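Local coordinates for agarase (Pseudoalteromonas fuliginea, PDB 6XJ9), which probably hydrolyses agarose, the galactan of red algal cell walls, as a family 50 glycoside hydrolase of a marine bacterium, at residues A[159-164]-A[677-682]; A[170-175]-A[683-688]; A[261-266]-A[754-759]; A[301-306]-A[429-434]; A[319-324]-A[351-356]. All blocks are in the same frame, centred on the assembly; numbering follows the deposited sequence. Where two conformers were deposited one is given.

Contact 1: A[159-164]-A[677-682]; sequences SNPDTW and GLFHPG
Pro161 presses its ring onto Phe679. The proline CG sits almost over the middle of the aromatic ring, 4.0 Å from the centroid and only 11° off the normal, a clear CH-pi contact. Next to it, Pro161 CA lies over the same ring, 3.8 Å from Phe679 CD1. The phenylalanine gets there because its CG lies beside the backbone N and opposite the carbonyl carbon (chi1 -59°), which carries the ring out to Pro161.

At the other end, Ser159 points its side chain at the 679-680 peptide. Its OG, trans to the backbone N (chi1 -179°), comes 3.0 Å from Phe679 O, a close polar contact. Ser159 CB touches the imidazole of His680, 3.4 Å from CD2. That ring is pinned from its own loop: Gly682 N donates to His680 ND1 over 2.9 Å, arriving somewhat out of the ring plane. Tyr732 meets the same imidazole, and Asn731 ND2 takes Ser159 O.

The 159-164 loop belongs to the CBM-like domain, so the contact joins that domain to the loop between strand 664-666 and helix 689-704. With no opposite charges across it, the junction rests mainly on the CH-pi contact of Pro161 with Phe679 and on close fit of shape, with perhaps some polar help from the Ser159 hydroxyl.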
# COMPACT_ATOMS: atom_id res chain seq x y z
N SER A 159 19.85 0.70 -16.53
CA SER A 159 20.17 -0.32 -15.55
C SER A 159 19.71 -1.69 -16.06
O SER A 159 18.56 -1.84 -16.49
CB SER A 159 19.58 0.01 -14.22
OG SER A 159 19.91 -0.98 -13.26
N ASN A 160 20.62 -2.67 -15.97
CA ASN A 160 20.45 -4.01 -16.52
C ASN A 160 19.74 -4.92 -15.51
O ASN A 160 19.73 -4.64 -14.32
CB ASN A 160 21.82 -4.66 -16.80
CG ASN A 160 22.39 -4.40 -18.17
OD1 ASN A 160 21.70 -3.96 -19.09
ND2 ASN A 160 23.66 -4.73 -18.35
N PRO A 161 19.17 -6.07 -15.94
CA PRO A 161 18.78 -7.12 -15.00
C PRO A 161 20.02 -7.56 -14.23
O PRO A 161 21.14 -7.40 -14.71
CB PRO A 161 18.40 -8.30 -15.91
CG PRO A 161 18.02 -7.66 -17.23
CD PRO A 161 18.93 -6.45 -17.35
N ASP A 162 19.81 -8.13 -13.04
CA ASP A 162 20.85 -8.78 -12.27
C ASP A 162 21.52 -9.86 -13.12
O ASP A 162 20.87 -10.49 -13.96
CB ASP A 162 20.27 -9.41 -11.01
CG ASP A 162 19.76 -8.40 -10.00
OD1 ASP A 162 20.11 -7.21 -10.13
OD2 ASP A 162 19.04 -8.82 -9.07
N THR A 163 22.82 -10.07 -12.89
CA THR A 163 23.59 -11.04 -13.66
C THR A 163 23.61 -12.38 -12.92
O THR A 163 24.15 -13.35 -13.43
CB THR A 163 25.00 -10.55 -14.00
OG1 THR A 163 25.66 -10.19 -12.79
CG2 THR A 163 24.99 -9.38 -14.96
N TRP A 164 23.03 -12.41 -11.72
CA TRP A 164 22.70 -13.66 -11.07
C TRP A 164 21.46 -13.46 -10.21
O TRP A 164 21.20 -12.34 -9.76
CB TRP A 164 23.89 -14.21 -10.26
CG TRP A 164 24.26 -13.37 -9.07
CD1 TRP A 164 23.72 -13.42 -7.82
CD2 TRP A 164 25.27 -12.33 -9.03
NE1 TRP A 164 24.32 -12.50 -7.01
CE2 TRP A 164 25.27 -11.82 -7.71
CE3 TRP A 164 26.16 -11.79 -9.96
CZ2 TRP A 164 26.13 -10.80 -7.31
CZ3 TRP A 164 27.02 -10.79 -9.56
CH2 TRP A 164 27.01 -10.31 -8.25
N GLY A 677 8.78 -4.30 -11.07
CA GLY A 677 9.29 -5.27 -12.03
C GLY A 677 10.16 -4.61 -13.09
O GLY A 677 10.56 -5.26 -14.06
N LEU A 678 10.44 -3.31 -12.93
CA LEU A 678 11.41 -2.63 -13.78
C LEU A 678 12.79 -2.74 -13.14
O LEU A 678 12.92 -2.93 -11.94
CB LEU A 678 11.02 -1.16 -13.98
CG LEU A 678 9.71 -0.92 -14.74
CD1 LEU A 678 9.62 0.53 -15.20
CD2 LEU A 678 9.60 -1.84 -15.95
N PHE A 679 13.83 -2.58 -13.97
CA PHE A 679 15.21 -2.83 -13.56
C PHE A 679 15.87 -1.57 -13.01
O PHE A 679 17.04 -1.62 -12.62
CB PHE A 679 16.01 -3.38 -14.74
CG PHE A 679 15.42 -4.66 -15.27
CD1 PHE A 679 15.24 -5.74 -14.42
CD2 PHE A 679 14.98 -4.75 -16.58
CE1 PHE A 679 14.66 -6.91 -14.89
CE2 PHE A 679 14.41 -5.93 -17.05
CZ PHE A 679 14.26 -7.00 -16.20
N HIS A 680 15.12 -0.46 -12.97
CA HIS A 680 15.63 0.80 -12.48
C HIS A 680 14.49 1.53 -11.78
O HIS A 680 13.48 1.85 -12.41
CB HIS A 680 16.22 1.62 -13.64
CG HIS A 680 17.16 2.70 -13.22
ND1 HIS A 680 16.93 3.50 -12.11
CD2 HIS A 680 18.31 3.14 -13.77
CE1 HIS A 680 17.92 4.37 -11.99
NE2 HIS A 680 18.77 4.16 -12.99
N PRO A 681 14.59 1.77 -10.45
CA PRO A 681 13.56 2.52 -9.74
C PRO A 681 13.54 3.98 -10.17
O PRO A 681 12.51 4.64 -10.04
CB PRO A 681 13.92 2.33 -8.26
CG PRO A 681 15.39 2.00 -8.25
CD PRO A 681 15.69 1.32 -9.58
N GLY A 682 14.66 4.49 -10.69
CA GLY A 682 14.71 5.87 -11.15
C GLY A 682 15.69 6.70 -10.32
O GLY A 682 16.75 6.23 -9.92

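Contact 2: A[170-175]-A[683-688]; sequences QFISMW and LIHAAN
His685 NE2 has Met174 SD 4.2 Å away on one hand and, on the other, donates a hydrogen bond to Gly682 O, just before its own segment. The thioether and the imidazole run antiparallel alongside one another. SD is 5.1 Å from the ring centroid and obliquely placed, a loose sulfur-aromatic contact. The other ring atom in play is CE1, which meets Ile172 CG1 at 3.7 Å.

Met174 is bent at both chi2 and chi3 (-69° and -77°), and this curl brings the methyl round to Leu683, with CE 3.9 Å from Leu683 O. That carbonyl is taken by NE2 of Gln104, and OE1 of the same amide accepts from His685 N.

Met174 and Trp175 both face Thr118 of strand 116-123, a classic beta bulge at the end of strand 169-174 in the CBM-like domain, just where the chain turns a corner. The indole of Trp175 lies over Met174 CB with one face, and its side chain ends at Leu683. There, at the rim of the indole and near its plane, Leu683 CD2 reaches CZ3 at 3.8 Å, the two side chains crossing at about a right angle.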
# COMPACT_ATOMS: atom_id res chain seq x y z
N GLN A 170 20.95 -5.50 -5.61
CA GLN A 170 22.01 -4.80 -6.30
C GLN A 170 21.79 -3.29 -6.20
O GLN A 170 20.68 -2.81 -6.40
CB GLN A 170 22.09 -5.26 -7.75
CG GLN A 170 23.25 -4.62 -8.50
CD GLN A 170 23.42 -5.07 -9.94
OE1 GLN A 170 22.60 -5.80 -10.50
NE2 GLN A 170 24.50 -4.62 -10.54
N PHE A 171 22.86 -2.55 -5.90
CA PHE A 171 22.84 -1.10 -6.00
C PHE A 171 22.57 -0.70 -7.44
O PHE A 171 23.00 -1.38 -8.38
CB PHE A 171 24.18 -0.49 -5.56
CG PHE A 171 24.38 -0.32 -4.07
CD1 PHE A 171 24.91 -1.35 -3.30
CD2 PHE A 171 24.05 0.87 -3.45
CE1 PHE A 171 25.11 -1.19 -1.94
CE2 PHE A 171 24.26 1.03 -2.08
CZ PHE A 171 24.78 0.00 -1.33
N ILE A 172 21.87 0.43 -7.62
CA ILE A 172 21.64 1.00 -8.94
C ILE A 172 22.79 1.93 -9.29
O ILE A 172 23.08 2.88 -8.56
CB ILE A 172 20.28 1.74 -8.98
CG1 ILE A 172 19.12 0.86 -8.47
CG2 ILE A 172 20.01 2.29 -10.36
CD1 ILE A 172 18.97 -0.46 -9.20
N SER A 173 23.44 1.66 -10.44
CA SER A 173 24.49 2.54 -10.94
C SER A 173 23.88 3.86 -11.40
O SER A 173 23.00 3.87 -12.24
CB SER A 173 25.27 1.86 -12.04
OG SER A 173 25.80 0.62 -11.59
N MET A 174 24.37 4.98 -10.85
CA MET A 174 23.73 6.26 -11.10
C MET A 174 24.58 7.11 -12.06
O MET A 174 24.11 7.46 -13.14
CB MET A 174 23.44 7.02 -9.80
CG MET A 174 22.61 6.22 -8.80
SD MET A 174 20.88 5.91 -9.28
CE MET A 174 20.13 7.50 -8.94
N TRP A 175 25.81 7.47 -11.66
CA TRP A 175 26.62 8.38 -12.46
C TRP A 175 28.02 8.54 -11.86
O TRP A 175 28.26 8.16 -10.72
CB TRP A 175 25.93 9.74 -12.59
CG TRP A 175 25.53 10.31 -11.27
CD1 TRP A 175 26.35 10.74 -10.27
CD2 TRP A 175 24.19 10.46 -10.78
NE1 TRP A 175 25.62 11.16 -9.19
CE2 TRP A 175 24.29 11.01 -9.48
CE3 TRP A 175 22.92 10.20 -11.31
CZ2 TRP A 175 23.16 11.28 -8.70
CZ3 TRP A 175 21.81 10.48 -10.54
CH2 TRP A 175 21.94 11.02 -9.26
N LEU A 683 15.31 7.96 -10.05
CA LEU A 683 16.23 8.89 -9.42
C LEU A 683 16.03 8.88 -7.91
O LEU A 683 17.00 8.93 -7.17
CB LEU A 683 16.03 10.29 -10.02
CG LEU A 683 16.62 10.48 -11.42
CD1 LEU A 683 16.10 11.75 -12.06
CD2 LEU A 683 18.14 10.49 -11.35
N ILE A 684 14.76 8.82 -7.49
CA ILE A 684 14.38 8.76 -6.08
C ILE A 684 13.71 7.41 -5.82
O ILE A 684 12.76 7.04 -6.51
CB ILE A 684 13.49 9.98 -5.73
CG1 ILE A 684 14.18 11.32 -6.05
CG2 ILE A 684 13.00 9.93 -4.29
CD1 ILE A 684 15.44 11.60 -5.23
N HIS A 685 14.22 6.66 -4.84
CA HIS A 685 13.88 5.25 -4.67
C HIS A 685 13.03 5.02 -3.42
O HIS A 685 13.38 5.50 -2.34
CB HIS A 685 15.16 4.41 -4.47
CG HIS A 685 16.13 4.44 -5.61
ND1 HIS A 685 17.26 3.63 -5.63
CD2 HIS A 685 16.16 5.17 -6.74
CE1 HIS A 685 17.95 3.88 -6.71
NE2 HIS A 685 17.29 4.81 -7.42
N ALA A 686 11.98 4.20 -3.57
CA ALA A 686 11.15 3.77 -2.45
C ALA A 686 11.30 2.26 -2.21
O ALA A 686 11.79 1.53 -3.06
CB ALA A 686 9.69 4.11 -2.70
N ALA A 687 10.81 1.81 -1.06
CA ALA A 687 10.92 0.42 -0.65
C ALA A 687 10.00 -0.50 -1.46
O ALA A 687 10.31 -1.67 -1.66
CB ALA A 687 10.64 0.30 0.82
N ASN A 688 8.87 0.05 -1.91
CA ASN A 688 7.81 -0.68 -2.59
C ASN A 688 6.75 0.33 -3.04
O ASN A 688 6.91 1.54 -2.82
CB ASN A 688 7.22 -1.77 -1.69
CG ASN A 688 6.74 -1.25 -0.35
OD1 ASN A 688 6.08 -0.22 -0.29
ND2 ASN A 688 7.04 -1.97 0.72

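Contact 3: A[261-266]-A[754-759]; sequences TNRSRF and MNESMY
Arg263 reaches from its loop to the flank of helix 745-763, the last helix of what is probably a (beta/alpha)8 barrel, as expected for this family. Its NH2 donates twice, to Asn755 O at 2.8 Å (155°) and to Glu756 O at 2.8 Å. Both oxygens lie at the edge of the guanidinium, close to its plane, but Glu756 O is approached from above its own carbonyl plane. NH1 turns back to Asn262 O, 3.1 Å away, so one flat group ties the loop to itself and to two successive helix carbonyls. A bend at chi2 (-68°) swings the chain into this position.

Asn262 makes a second link. Its ND2 donates to Glu756 OE2 over 2.8 Å; OE2 receives it on its syn lone pair, with amide and carboxylate nearly coplanar. The same carboxylate oxygen is 4.4 Å from Arg263 NH2, well out of the guanidinium plane, so only the charges probably favour each other.

The hydroxyl of Tyr759 has partners of its own, Gly267 O and Leu301 N. The Tyr759 ring stands edge-on over one guanidinium face, planes 77° apart, with CE2 3.5 Å from Arg263 NE.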
# COMPACT_ATOMS: atom_id res chain seq x y z
N THR A 261 -18.57 18.63 -7.11
CA THR A 261 -19.23 19.87 -6.76
C THR A 261 -18.25 20.85 -6.10
O THR A 261 -18.28 22.04 -6.38
CB THR A 261 -20.50 19.56 -5.96
OG1 THR A 261 -20.08 19.12 -4.67
CG2 THR A 261 -21.30 18.44 -6.59
N ASN A 262 -17.32 20.32 -5.29
CA ASN A 262 -16.35 21.13 -4.57
C ASN A 262 -15.18 21.58 -5.46
O ASN A 262 -14.24 22.22 -4.98
CB ASN A 262 -15.91 20.43 -3.27
CG ASN A 262 -14.97 19.27 -3.51
OD1 ASN A 262 -14.67 18.93 -4.65
ND2 ASN A 262 -14.51 18.61 -2.46
N ARG A 263 -15.22 21.25 -6.76
CA ARG A 263 -14.21 21.74 -7.69
C ARG A 263 -14.89 22.52 -8.81
O ARG A 263 -15.91 22.07 -9.33
CB ARG A 263 -13.37 20.59 -8.26
CG ARG A 263 -12.44 19.92 -7.25
CD ARG A 263 -11.30 20.82 -6.79
NE ARG A 263 -10.43 20.18 -5.81
CZ ARG A 263 -10.67 20.13 -4.51
NH1 ARG A 263 -11.77 20.68 -4.02
NH2 ARG A 263 -9.82 19.54 -3.69
N SER A 264 -14.33 23.67 -9.18
CA SER A 264 -14.89 24.48 -10.26
C SER A 264 -14.58 23.81 -11.60
O SER A 264 -13.79 22.88 -11.66
CB SER A 264 -14.39 25.90 -10.20
OG SER A 264 -13.00 25.98 -10.50
N ARG A 265 -15.22 24.30 -12.67
CA ARG A 265 -15.12 23.64 -13.97
C ARG A 265 -13.66 23.58 -14.44
O ARG A 265 -13.28 22.61 -15.08
CB ARG A 265 -16.07 24.25 -15.01
CG ARG A 265 -16.00 25.76 -15.18
CD ARG A 265 -17.02 26.31 -16.18
NE ARG A 265 -16.52 27.59 -16.67
CZ ARG A 265 -17.00 28.29 -17.69
NH1 ARG A 265 -18.04 27.84 -18.38
NH2 ARG A 265 -16.42 29.43 -18.03
N PHE A 266 -12.86 24.59 -14.09
CA PHE A 266 -11.44 24.64 -14.41
C PHE A 266 -10.59 24.01 -13.31
O PHE A 266 -9.37 24.18 -13.29
CB PHE A 266 -10.99 26.08 -14.71
CG PHE A 266 -11.45 26.63 -16.04
CD1 PHE A 266 -10.79 26.31 -17.22
CD2 PHE A 266 -12.52 27.50 -16.13
CE1 PHE A 266 -11.19 26.82 -18.44
CE2 PHE A 266 -12.94 28.01 -17.35
CZ PHE A 266 -12.27 27.67 -18.51
N MET A 754 -4.45 13.64 -1.82
CA MET A 754 -3.64 14.85 -1.87
C MET A 754 -4.43 15.98 -2.54
O MET A 754 -4.51 17.08 -2.02
CB MET A 754 -2.34 14.62 -2.63
CG MET A 754 -1.49 15.87 -2.75
SD MET A 754 -0.99 16.48 -1.12
CE MET A 754 -1.04 18.24 -1.41
N ASN A 755 -5.01 15.68 -3.71
CA ASN A 755 -5.71 16.66 -4.53
C ASN A 755 -6.97 17.12 -3.81
O ASN A 755 -7.37 18.28 -3.95
CB ASN A 755 -6.08 16.08 -5.90
CG ASN A 755 -4.89 15.94 -6.84
OD1 ASN A 755 -4.08 16.86 -6.95
ND2 ASN A 755 -4.81 14.82 -7.54
N GLU A 756 -7.58 16.21 -3.04
CA GLU A 756 -8.81 16.50 -2.32
C GLU A 756 -8.55 17.59 -1.28
O GLU A 756 -9.33 18.53 -1.14
CB GLU A 756 -9.38 15.22 -1.70
CG GLU A 756 -10.71 15.41 -1.01
CD GLU A 756 -11.81 15.89 -1.94
OE1 GLU A 756 -11.93 15.34 -3.05
OE2 GLU A 756 -12.53 16.84 -1.56
N SER A 757 -7.42 17.47 -0.58
CA SER A 757 -7.18 18.28 0.61
C SER A 757 -6.35 19.52 0.30
O SER A 757 -6.20 20.36 1.18
CB SER A 757 -6.57 17.45 1.72
OG SER A 757 -5.31 16.96 1.31
N MET A 758 -5.84 19.67 -0.93
CA MET A 758 -4.81 20.67 -1.16
C MET A 758 -5.28 22.09 -0.88
O MET A 758 -4.53 22.86 -0.28
CB MET A 758 -4.17 20.61 -2.55
CG MET A 758 -5.11 20.83 -3.72
SD MET A 758 -4.24 20.40 -5.25
CE MET A 758 -5.63 20.37 -6.39
N TYR A 759 -6.49 22.46 -1.33
CA TYR A 759 -6.93 23.84 -1.19
C TYR A 759 -7.06 24.19 0.29
O TYR A 759 -6.51 25.20 0.75
CB TYR A 759 -8.20 24.10 -2.02
CG TYR A 759 -7.96 24.04 -3.51
CD1 TYR A 759 -7.06 24.90 -4.11
CD2 TYR A 759 -8.64 23.14 -4.31
CE1 TYR A 759 -6.81 24.85 -5.47
CE2 TYR A 759 -8.43 23.10 -5.69
CZ TYR A 759 -7.52 23.96 -6.27
OH TYR A 759 -7.27 23.91 -7.61

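Contact 4: A[301-306]-A[429-434]; sequences LATGID and GFSSLG
Phe430 lies across the strand backbone at Gly304. From its root, CB sits 3.8 Å from Thr303 O. CG passes over Gly304 CA, CD1 comes within 3.2 Å of Gly304 N, and CE1 is 3.8 Å from that nitrogen. On the far side, CD2 is 4.1 Å from Ile305 CD1 and CE2 meets it at 3.6 Å, the two side chains at about a right angle; CZ at the tip still touches that methyl. Phe736 adds an edge-to-face ring.

Beside this the two serines work as extra strand bonds. Ser431 OG, placed between its own N and carbonyl carbon (chi1 70°), gives its proton to Leu301 O in the carbonyl plane and accepts from Thr303 N at 2.7 Å, nearly straight at 168°. Ser432 OG, also bonded to His713 NE2, donates to Thr303 O over 2.7 Å from above the carbonyl plane. In return Ser431 N donates to Thr303 OG1, which is also bonded to Asn755 OD1.

Further along, Gly434 N donates to Ile305 O at 2.8 Å, and a water spans Ile305 N and Ser432 O. The loop after helix 413-428 passes at 56° to the strand, probably at the place of the next barrel stave. Serine hydroxyls and water stand in where direct backbone pairing is incomplete, serving Leu301 O, Thr303 N and O, and Ile305 N.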
# COMPACT_ATOMS: atom_id res chain seq x y z
N LEU A 301 -4.45 25.47 -7.79
CA LEU A 301 -3.10 24.94 -7.69
C LEU A 301 -2.93 23.90 -8.80
O LEU A 301 -3.89 23.20 -9.13
CB LEU A 301 -2.93 24.28 -6.32
CG LEU A 301 -3.09 25.18 -5.10
CD1 LEU A 301 -3.12 24.35 -3.83
CD2 LEU A 301 -1.99 26.23 -5.00
N ALA A 302 -1.73 23.81 -9.38
CA ALA A 302 -1.50 22.93 -10.52
C ALA A 302 -0.95 21.58 -10.05
O ALA A 302 0.20 21.50 -9.62
CB ALA A 302 -0.56 23.57 -11.51
N THR A 303 -1.78 20.54 -10.19
CA THR A 303 -1.34 19.17 -9.99
C THR A 303 -1.62 18.40 -11.27
O THR A 303 -2.52 18.74 -12.04
CB THR A 303 -2.00 18.52 -8.76
OG1 THR A 303 -3.41 18.43 -9.01
CG2 THR A 303 -1.75 19.29 -7.48
N GLY A 304 -0.81 17.36 -11.52
CA GLY A 304 -0.93 16.64 -12.77
C GLY A 304 0.37 15.93 -13.12
O GLY A 304 1.28 15.87 -12.30
N ILE A 305 0.45 15.47 -14.37
CA ILE A 305 1.42 14.48 -14.81
C ILE A 305 1.96 14.93 -16.16
O ILE A 305 1.20 15.40 -17.02
CB ILE A 305 0.72 13.11 -14.90
CG1 ILE A 305 0.32 12.56 -13.52
CG2 ILE A 305 1.56 12.12 -15.67
CD1 ILE A 305 -0.67 11.41 -13.56
N ASP A 306 3.26 14.72 -16.37
CA ASP A 306 3.90 15.12 -17.61
C ASP A 306 3.88 13.97 -18.61
O ASP A 306 3.68 12.82 -18.24
CB ASP A 306 5.35 15.52 -17.38
CG ASP A 306 5.58 16.62 -16.36
OD1 ASP A 306 4.87 17.66 -16.43
OD2 ASP A 306 6.49 16.45 -15.51
N GLY A 429 -8.36 13.55 -9.32
CA GLY A 429 -8.39 14.86 -8.70
C GLY A 429 -7.33 15.83 -9.25
O GLY A 429 -7.19 16.94 -8.74
N PHE A 430 -6.60 15.44 -10.29
CA PHE A 430 -5.55 16.31 -10.79
C PHE A 430 -6.17 17.55 -11.45
O PHE A 430 -7.11 17.45 -12.25
CB PHE A 430 -4.61 15.56 -11.73
CG PHE A 430 -3.61 14.64 -11.07
CD1 PHE A 430 -2.67 15.12 -10.18
CD2 PHE A 430 -3.60 13.28 -11.35
CE1 PHE A 430 -1.74 14.28 -9.58
CE2 PHE A 430 -2.68 12.44 -10.75
CZ PHE A 430 -1.75 12.94 -9.87
N SER A 431 -5.57 18.71 -11.16
CA SER A 431 -6.08 19.99 -11.64
C SER A 431 -5.71 20.26 -13.10
O SER A 431 -6.28 21.18 -13.69
CB SER A 431 -5.60 21.12 -10.79
OG SER A 431 -4.21 21.31 -10.98
N SER A 432 -4.74 19.51 -13.65
CA SER A 432 -4.17 19.83 -14.95
C SER A 432 -3.59 18.59 -15.63
O SER A 432 -3.36 17.58 -14.98
CB SER A 432 -3.10 20.91 -14.80
OG SER A 432 -1.95 20.40 -14.12
N LEU A 433 -3.38 18.70 -16.95
CA LEU A 433 -2.44 17.87 -17.69
C LEU A 433 -1.11 18.61 -17.68
O LEU A 433 -1.08 19.81 -17.93
CB LEU A 433 -2.92 17.72 -19.14
CG LEU A 433 -4.29 17.08 -19.38
CD1 LEU A 433 -4.68 17.20 -20.85
CD2 LEU A 433 -4.27 15.60 -18.98
N GLY A 434 -0.01 17.88 -17.47
CA GLY A 434 1.28 18.52 -17.30
C GLY A 434 1.97 18.85 -18.62
O GLY A 434 1.34 18.90 -19.67
O HOH W 1 -2.22 15.27 -15.57

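Contact 5: A[319-324]-A[351-356]; sequences YDFDQA and KSRFVA
Tyr319 and Arg353 form the largest piece of this contact. The guanidinium lies flat on the phenol ring, centres 3.6 Å apart and planes at 23°, a stacked cation-pi pair with NH2 over the ring. Arg353 reaches it with an extended chain, CG trans to the backbone N (chi1 -177°). Along the way its CB runs beside Phe321, 3.5 Å from CE1. The charge has a second partner in Glu393, which forms a salt bridge with NE.

Phe354 is the third main player. It pairs with Asp320 as an antiparallel hydrogen-bonded pair: Asp320 N donates to Phe354 O over 2.9 Å, and Phe354 N returns a bond to Asp320 O at the same length. A chi1 of 74° tucks the Phe354 ring in above its own backbone, so that it turns back alongside the Asp320-Phe321 backbone and brings CE1 3.7 Å from Phe321 N. Past the strand end, Ser352 OG accepts from Asp322 N at 2.9 Å.

Strand 354-355 is one of the two edge strands of a four-strand antiparallel sheet and pairs here with strand 315-320, whose other neighbour is strand 392-395, the source of Glu393. Lys361 of helix 358-361 touches both Tyr319 and Val355.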
# COMPACT_ATOMS: atom_id res chain seq x y z
N TYR A 319 16.61 -3.86 -34.73
CA TYR A 319 16.54 -3.90 -36.18
C TYR A 319 16.91 -2.53 -36.74
O TYR A 319 16.81 -1.52 -36.04
CB TYR A 319 15.16 -4.39 -36.62
CG TYR A 319 14.87 -5.84 -36.30
CD1 TYR A 319 14.43 -6.22 -35.05
CD2 TYR A 319 15.06 -6.83 -37.25
CE1 TYR A 319 14.17 -7.55 -34.74
CE2 TYR A 319 14.79 -8.16 -36.97
CZ TYR A 319 14.34 -8.52 -35.71
OH TYR A 319 14.09 -9.83 -35.42
N ASP A 320 17.35 -2.51 -38.00
CA ASP A 320 17.66 -1.27 -38.69
C ASP A 320 17.47 -1.48 -40.19
O ASP A 320 17.04 -2.54 -40.64
CB ASP A 320 19.06 -0.73 -38.37
CG ASP A 320 19.21 0.77 -38.56
OD1 ASP A 320 18.23 1.43 -38.96
OD2 ASP A 320 20.32 1.28 -38.28
N PHE A 321 17.79 -0.44 -40.96
CA PHE A 321 17.47 -0.42 -42.37
C PHE A 321 18.64 0.18 -43.14
O PHE A 321 19.49 0.86 -42.56
CB PHE A 321 16.16 0.34 -42.60
CG PHE A 321 15.00 -0.10 -41.74
CD1 PHE A 321 14.28 -1.25 -42.04
CD2 PHE A 321 14.66 0.60 -40.59
CE1 PHE A 321 13.23 -1.67 -41.24
CE2 PHE A 321 13.61 0.18 -39.79
CZ PHE A 321 12.90 -0.95 -40.11
N ASP A 322 18.66 -0.09 -44.45
CA ASP A 322 19.57 0.57 -45.36
C ASP A 322 19.36 2.08 -45.23
O ASP A 322 18.30 2.60 -45.59
CB ASP A 322 19.40 0.02 -46.78
CG ASP A 322 20.53 0.40 -47.71
OD1 ASP A 322 20.79 1.62 -47.85
OD2 ASP A 322 21.17 -0.52 -48.27
N GLN A 323 20.36 2.76 -44.66
CA GLN A 323 20.28 4.17 -44.29
C GLN A 323 19.94 5.02 -45.51
O GLN A 323 19.22 6.01 -45.39
CB GLN A 323 21.58 4.63 -43.64
CG GLN A 323 21.82 4.02 -42.27
CD GLN A 323 20.84 4.54 -41.25
OE1 GLN A 323 20.65 5.75 -41.09
NE2 GLN A 323 20.18 3.62 -40.56
N ALA A 324 20.45 4.61 -46.68
CA ALA A 324 20.25 5.34 -47.92
C ALA A 324 18.79 5.28 -48.37
O ALA A 324 18.36 6.09 -49.19
CB ALA A 324 21.17 4.79 -48.99
N LYS A 351 12.14 -3.36 -46.74
CA LYS A 351 12.65 -4.55 -47.40
C LYS A 351 14.09 -4.85 -46.99
O LYS A 351 14.51 -6.00 -47.06
CB LYS A 351 12.45 -4.44 -48.92
CG LYS A 351 11.00 -4.42 -49.38
CD LYS A 351 10.72 -5.34 -50.55
CE LYS A 351 9.31 -5.25 -51.07
NZ LYS A 351 9.19 -4.27 -52.18
N SER A 352 14.83 -3.83 -46.53
CA SER A 352 16.23 -3.99 -46.15
C SER A 352 16.40 -4.17 -44.64
O SER A 352 17.50 -3.99 -44.11
CB SER A 352 17.01 -2.82 -46.64
OG SER A 352 16.65 -1.66 -45.90
N ARG A 353 15.33 -4.54 -43.94
CA ARG A 353 15.36 -4.69 -42.49
C ARG A 353 16.42 -5.74 -42.14
O ARG A 353 16.42 -6.83 -42.70
CB ARG A 353 13.97 -5.04 -41.96
CG ARG A 353 13.86 -5.16 -40.45
CD ARG A 353 12.41 -5.14 -40.00
NE ARG A 353 12.23 -5.24 -38.56
CZ ARG A 353 11.67 -6.26 -37.92
NH1 ARG A 353 11.22 -7.30 -38.60
NH2 ARG A 353 11.57 -6.25 -36.61
N PHE A 354 17.32 -5.39 -41.21
CA PHE A 354 18.37 -6.30 -40.79
C PHE A 354 18.58 -6.19 -39.28
O PHE A 354 18.16 -5.21 -38.66
CB PHE A 354 19.65 -6.06 -41.60
CG PHE A 354 20.41 -4.81 -41.24
CD1 PHE A 354 20.09 -3.58 -41.81
CD2 PHE A 354 21.46 -4.85 -40.34
CE1 PHE A 354 20.80 -2.44 -41.49
CE2 PHE A 354 22.18 -3.70 -40.01
CZ PHE A 354 21.84 -2.50 -40.59
N VAL A 355 19.25 -7.19 -38.69
CA VAL A 355 19.61 -7.12 -37.29
C VAL A 355 20.88 -6.28 -37.15
O VAL A 355 21.94 -6.67 -37.63
CB VAL A 355 19.76 -8.52 -36.65
CG1 VAL A 355 19.93 -8.42 -35.14
CG2 VAL A 355 18.60 -9.44 -36.98
N ALA A 356 20.76 -5.12 -36.50
CA ALA A 356 21.91 -4.27 -36.25
C ALA A 356 22.48 -4.55 -34.86
O ALA A 356 23.68 -4.42 -34.65
CB ALA A 356 21.54 -2.81 -36.43

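In the fold
Contacts 1 and 2 join the same two parts, the CBM-like domain and the loop before helix 689-704, and touch through Ile172, which meets both His680 and Pro681. Contact 1 is buried and contact 2 nearer the surface; both are largely apolar. Contacts 3 and 4 also touch, Asn755 bonding Thr303, and both lie round strand 299-305: contact 4 is buried and held by hydroxyls, backbone bonds and a water, while the less buried contact 3 turns on an arginine donating to helix carbonyls and an amide-carboxylate bond. Contact 5 stands apart, about 41 Å between centres from contact 4, and combines regular strand pairing with a cation-pi stack.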